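NanS-p (Escherichia phage vB_EcoP_24B, PDB 6YP6) is a phage-encoded carbohydrate esterase of the NanS-p type, probably removing O-acetyl groups from sialic acids and binding carbohydrate. Local coordinates at residues A[61-75]-A[89-101]. Numbering follows the deposited sequence.
Sequences GNGAALLQKGGQIRC and VMAFYWPVSSLPQ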
loop_
_atom_site.group_PDB
_atom_site.type_symbol
_atom_site.label_atom_id
_atom_site.label_comp_id
_atom_site.label_asym_id
_atom_site.label_seq_id
_atom_site.Cartn_x
_atom_site.Cartn_y
_atom_site.Cartn_z
ATOM N N GLY A 61 0.835 -8.119 -12.446
ATOM C CA GLY A 61 1.562 -9.345 -12.663
ATOM C C GLY A 61 2.007 -9.995 -11.362
ATOM O O GLY A 61 1.587 -9.621 -10.268
ATOM N N ASN A 62 2.883 -10.986 -11.509
ATOM C CA ASN A 62 3.338 -11.771 -10.370
ATOM C C ASN A 62 4.604 -11.230 -9.721
ATOM O O ASN A 62 5.064 -11.804 -8.729
ATOM C CB ASN A 62 3.478 -13.257 -10.744
ATOM C CG ASN A 62 4.540 -13.511 -11.777
ATOM O OD1 ASN A 62 5.504 -12.758 -11.908
ATOM N ND2 ASN A 62 4.371 -14.597 -12.524
ATOM N N GLY A 63 5.170 -10.131 -10.220
ATOM C CA GLY A 63 6.294 -9.509 -9.545
ATOM C C GLY A 63 7.615 -10.243 -9.607
ATOM O O GLY A 63 8.533 -9.907 -8.857
ATOM N N ALA A 64 7.768 -11.210 -10.511
ATOM C CA ALA A 64 9.013 -11.975 -10.553
ATOM C C ALA A 64 10.231 -11.078 -10.759
ATOM O O ALA A 64 11.275 -11.292 -10.137
ATOM C CB ALA A 64 8.941 -13.044 -11.636
ATOM N N ALA A 65 10.130 -10.082 -11.635
ATOM C CA ALA A 65 11.282 -9.224 -11.899
ATOM C C ALA A 65 11.616 -8.354 -10.694
ATOM O O ALA A 65 12.790 -8.067 -10.438
ATOM C CB ALA A 65 11.052 -8.354 -13.133
ATOM N N LEU A 66 10.595 -7.889 -9.963
ATOM C CA LEU A 66 10.842 -7.164 -8.718
ATOM C C LEU A 66 11.662 -8.015 -7.755
ATOM O O LEU A 66 12.636 -7.538 -7.157
ATOM C CB LEU A 66 9.505 -6.744 -8.097
ATOM C CG LEU A 66 9.601 -6.082 -6.719
ATOM C CD1 LEU A 66 10.372 -4.783 -6.744
ATOM C CD2 LEU A 66 8.197 -5.852 -6.167
ATOM N N LEU A 67 11.298 -9.291 -7.613
ATOM C CA LEU A 67 12.043 -10.168 -6.717
ATOM C C LEU A 67 13.474 -10.391 -7.212
ATOM O O LEU A 67 14.408 -10.425 -6.406
ATOM C CB LEU A 67 11.332 -11.512 -6.587
ATOM C CG LEU A 67 10.044 -11.481 -5.767
ATOM C CD1 LEU A 67 9.294 -12.799 -5.895
ATOM C CD2 LEU A 67 10.343 -11.214 -4.308
ATOM N N GLN A 68 13.658 -10.541 -8.530
ATOM C CA GLN A 68 14.971 -10.846 -9.095
ATOM C C GLN A 68 15.888 -9.635 -9.038
ATOM O O GLN A 68 17.061 -9.742 -8.650
ATOM C CB GLN A 68 14.805 -11.327 -10.545
ATOM C CG GLN A 68 16.088 -11.477 -11.376
ATOM C CD GLN A 68 15.824 -11.377 -12.885
ATOM O OE1 GLN A 68 14.699 -11.585 -13.345
ATOM N NE2 GLN A 68 16.852 -11.033 -13.646
ATOM N N LYS A 69 15.383 -8.480 -9.467
ATOM C CA LYS A 69 16.212 -7.303 -9.647
ATOM C C LYS A 69 16.160 -6.346 -8.471
ATOM O O LYS A 69 17.031 -5.470 -8.364
ATOM C CB LYS A 69 15.758 -6.548 -10.900
ATOM C CG LYS A 69 15.884 -7.335 -12.186
ATOM C CD LYS A 69 15.383 -6.535 -13.390
ATOM C CE LYS A 69 15.420 -7.350 -14.673
ATOM N NZ LYS A 69 14.229 -7.073 -15.525
ATOM N N GLY A 70 15.166 -6.485 -7.597
ATOM C CA GLY A 70 14.903 -5.499 -6.574
ATOM C C GLY A 70 14.126 -4.324 -7.128
ATOM O O GLY A 70 13.904 -4.191 -8.335
ATOM N N GLY A 71 13.697 -3.458 -6.219
ATOM C CA GLY A 71 12.868 -2.315 -6.574
ATOM C C GLY A 71 12.104 -1.859 -5.345
ATOM O O GLY A 71 12.517 -2.122 -4.222
ATOM N N GLN A 72 10.983 -1.179 -5.581
ATOM C CA GLN A 72 10.208 -0.649 -4.472
ATOM C C GLN A 72 8.726 -0.597 -4.815
ATOM O O GLN A 72 8.340 -0.438 -5.975
ATOM C CB GLN A 72 10.656 0.770 -4.088
ATOM C CG GLN A 72 12.096 0.906 -3.650
ATOM C CD GLN A 72 12.329 2.200 -2.912
ATOM O OE1 GLN A 72 11.648 3.201 -3.147
ATOM N NE2 GLN A 72 13.263 2.178 -1.983
ATOM N N ILE A 73 7.904 -0.730 -3.775
ATOM C CA ILE A 73 6.491 -0.368 -3.780
ATOM C C ILE A 73 6.408 0.919 -2.967
ATOM O O ILE A 73 6.918 0.958 -1.845
ATOM C CB ILE A 73 5.648 -1.461 -3.101
ATOM C CG1 ILE A 73 5.866 -2.837 -3.741
ATOM C CG2 ILE A 73 4.169 -1.062 -3.077
ATOM C CD1 ILE A 73 5.234 -3.982 -2.967
ATOM N N ARG A 74 5.795 1.973 -3.513
ATOM C CA ARG A 74 5.823 3.266 -2.833
ATOM C C ARG A 74 4.494 3.999 -2.939
ATOM O O ARG A 74 3.723 3.824 -3.889
ATOM C CB ARG A 74 6.956 4.176 -3.328
ATOM C CG ARG A 74 6.949 4.459 -4.793
ATOM C CD ARG A 74 7.993 5.511 -5.112
ATOM N NE ARG A 74 8.135 5.786 -6.539
ATOM C CZ ARG A 74 7.423 6.687 -7.215
ATOM N NH1 ARG A 74 6.476 7.389 -6.620
ATOM N NH2 ARG A 74 7.657 6.867 -8.505
ATOM N N CYS A 75 4.250 4.857 -1.951
ATOM C CA CYS A 75 3.087 5.724 -1.941
ATOM C C CYS A 75 3.401 6.983 -1.147
ATOM O O CYS A 75 4.000 6.909 -0.076
ATOM C CB CYS A 75 1.904 4.997 -1.293
ATOM S SG CYS A 75 0.365 5.946 -1.117
ATOM N N VAL A 89 -6.611 3.728 7.789
ATOM C CA VAL A 89 -6.448 4.541 6.591
ATOM C C VAL A 89 -6.630 3.655 5.359
ATOM O O VAL A 89 -7.622 3.786 4.636
ATOM C CB VAL A 89 -5.093 5.279 6.559
ATOM C CG1 VAL A 89 -5.008 6.160 5.319
ATOM C CG2 VAL A 89 -4.890 6.101 7.824
ATOM N N MET A 90 -5.693 2.746 5.099
ATOM C CA MET A 90 -5.745 1.947 3.875
ATOM C C MET A 90 -4.778 0.784 3.992
ATOM O O MET A 90 -3.899 0.761 4.853
ATOM C CB MET A 90 -5.421 2.817 2.658
ATOM C CG MET A 90 -4.016 3.369 2.640
ATOM S SD MET A 90 -3.866 4.587 1.339
ATOM C CE MET A 90 -2.318 5.342 1.788
ATOM N N ALA A 91 -4.944 -0.161 3.079
ATOM C CA ALA A 91 -4.093 -1.326 2.950
ATOM C C ALA A 91 -3.689 -1.517 1.493
ATOM O O ALA A 91 -4.408 -1.138 0.564
ATOM C CB ALA A 91 -4.816 -2.599 3.420
ATOM N N PHE A 92 -2.536 -2.158 1.325
ATOM C CA PHE A 92 -1.956 -2.556 0.047
ATOM C C PHE A 92 -1.805 -4.073 0.058
ATOM O O PHE A 92 -1.053 -4.614 0.874
ATOM C CB PHE A 92 -0.553 -1.943 -0.132
ATOM C CG PHE A 92 -0.551 -0.446 -0.132
ATOM C CD1 PHE A 92 -0.553 0.257 1.063
ATOM C CD2 PHE A 92 -0.567 0.273 -1.319
ATOM C CE1 PHE A 92 -0.578 1.653 1.067
ATOM C CE2 PHE A 92 -0.606 1.669 -1.309
ATOM C CZ PHE A 92 -0.599 2.347 -0.114
ATOM N N TYR A 93 -2.508 -4.755 -0.846
ATOM C CA TYR A 93 -2.422 -6.199 -0.988
ATOM C C TYR A 93 -1.977 -6.529 -2.404
ATOM O O TYR A 93 -2.562 -6.041 -3.379
ATOM C CB TYR A 93 -3.770 -6.881 -0.756
ATOM C CG TYR A 93 -4.430 -6.558 0.522
ATOM C CD1 TYR A 93 -3.872 -6.936 1.719
ATOM C CD2 TYR A 93 -5.650 -5.875 0.533
ATOM C CE1 TYR A 93 -4.510 -6.619 2.922
ATOM C CE2 TYR A 93 -6.288 -5.570 1.707
ATOM C CZ TYR A 93 -5.708 -5.938 2.893
ATOM O OH TYR A 93 -6.369 -5.638 4.072
ATOM N N TRP A 94 -0.986 -7.401 -2.526
ATOM C CA TRP A 94 -0.506 -7.854 -3.834
ATOM C C TRP A 94 -0.334 -9.369 -3.780
ATOM O O TRP A 94 0.790 -9.878 -3.628
ATOM C CB TRP A 94 0.785 -7.148 -4.231
ATOM C CG TRP A 94 1.279 -7.431 -5.615
ATOM C CD1 TRP A 94 0.716 -8.224 -6.588
ATOM C CD2 TRP A 94 2.489 -6.922 -6.166
ATOM N NE1 TRP A 94 1.513 -8.234 -7.699
ATOM C CE2 TRP A 94 2.608 -7.441 -7.468
ATOM C CE3 TRP A 94 3.491 -6.075 -5.678
ATOM C CZ2 TRP A 94 3.689 -7.141 -8.286
ATOM C CZ3 TRP A 94 4.553 -5.777 -6.488
ATOM C CH2 TRP A 94 4.650 -6.305 -7.781
ATOM N N PRO A 95 -1.431 -10.114 -3.888
ATOM C CA PRO A 95 -1.333 -11.571 -3.993
ATOM C C PRO A 95 -0.735 -11.917 -5.346
ATOM O O PRO A 95 -1.001 -11.239 -6.339
ATOM C CB PRO A 95 -2.791 -12.043 -3.884
ATOM C CG PRO A 95 -3.648 -10.831 -4.060
ATOM C CD PRO A 95 -2.816 -9.618 -4.037
ATOM N N VAL A 96 0.073 -12.977 -5.392
ATOM C CA VAL A 96 0.688 -13.414 -6.637
ATOM C C VAL A 96 0.328 -14.871 -6.901
ATOM O O VAL A 96 0.177 -15.679 -5.979
ATOM C CB VAL A 96 2.211 -13.163 -6.665
ATOM C CG1 VAL A 96 2.475 -11.664 -6.619
ATOM C CG2 VAL A 96 2.935 -13.863 -5.534
ATOM N N SER A 97 0.187 -15.203 -8.190
ATOM C CA SER A 97 -0.269 -16.530 -8.586
ATOM C C SER A 97 0.845 -17.568 -8.569
ATOM O O SER A 97 0.550 -18.762 -8.617
ATOM C CB SER A 97 -0.882 -16.478 -9.985
ATOM O OG SER A 97 0.064 -15.989 -10.908
ATOM N N SER A 98 2.100 -17.131 -8.508
ATOM C CA SER A 98 3.234 -18.022 -8.346
ATOM C C SER A 98 4.386 -17.201 -7.796
ATOM O O SER A 98 4.388 -15.970 -7.870
ATOM C CB SER A 98 3.634 -18.678 -9.676
ATOM O OG SER A 98 4.225 -17.733 -10.554
ATOM N N LEU A 99 5.348 -17.897 -7.227
ATOM C CA LEU A 99 6.656 -17.356 -6.912
ATOM C C LEU A 99 7.682 -18.004 -7.833
ATOM O O LEU A 99 7.429 -19.071 -8.403
ATOM C CB LEU A 99 7.020 -17.638 -5.451
ATOM C CG LEU A 99 6.167 -16.875 -4.435
ATOM C CD1 LEU A 99 6.410 -17.398 -3.034
ATOM C CD2 LEU A 99 6.458 -15.384 -4.497
ATOM N N PRO A 100 8.842 -17.381 -8.019
ATOM C CA PRO A 100 9.855 -17.961 -8.911
ATOM C C PRO A 100 10.292 -19.341 -8.436
ATOM O O PRO A 100 10.169 -19.695 -7.263
ATOM C CB PRO A 100 11.009 -16.955 -8.836
ATOM C CG PRO A 100 10.364 -15.656 -8.413
ATOM C CD PRO A 100 9.237 -16.057 -7.506
ATOM N N GLN A 101 10.819 -20.128 -9.369
ATOM C CA GLN A 101 11.305 -21.457 -9.016
ATOM C C GLN A 101 12.297 -21.360 -7.860
ATOM O O GLN A 101 13.215 -20.538 -7.878
ATOM C CB GLN A 101 11.978 -22.129 -10.217
ATOM C CG GLN A 101 12.804 -23.387 -9.875
ATOM C CD GLN A 101 12.004 -24.449 -9.137
ATOM O OE1 GLN A 101 10.779 -24.512 -9.253
ATOM N NE2 GLN A 101 12.697 -25.293 -8.373
HETATM O O HOH W 1 6.399 -14.225 -8.479
HETATM O O HOH W 2 2.359 -16.673 -12.094
#
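The indole of W94 meets the carbonyl of G61 and the side chains of L66 and I73 between the two layers of a beta-sandwich. Strand 71-75 belongs to one antiparallel sheet and strand 89-95 to the other; their axes pass 10.5 Å apart at 154°, too far for these two strands to share backbone hydrogen bonds, and side chains fill the gap between them. At W94 the first torsion swings CG away from the backbone N and beside the carbonyl carbon, which sends the indole across the interlayer space. G61 O lies in the ring plane, and W94 NE1 donates to it over 2.9 Å with an N-H...O angle of 161°; this bond and the carbons around the ring together hold the turn of the indole. I73 CD1 also meets the ring edge, 3.8 Å from W94 CE3, while L66 CD2 approaches W94 CZ3 obliquely. G63 CA sits 3.7 Å from W94 CZ2, the glycine backbone itself lying obliquely against the benzo ring. L194, on the strand beside 89-95, also touches W94.

Farther along, P100 and L67 cross at about a right angle, L67 CD1 resting on P100 CD at 3.6 Å, and the chain after the strand thus closes on helix 64-69. At the start of that helix, N62 OD1 accepts from A64 N in an Asx turn. Two waters complete the polar seam: one donates to both N62 O and S98 O, and the other accepts from N62 ND2, donates to S97 OG and hydrogen-bonds S98 OG. S97 OG is also hydrogen-bonded to D192.

Toward the other end of the strands, C75 CB packs on F92 CZ. The C75 sulfur lies 78° off the ring normal, an edge-on sulfur-aromatic contact, with M90 CE 4.0 Å from C75 SG.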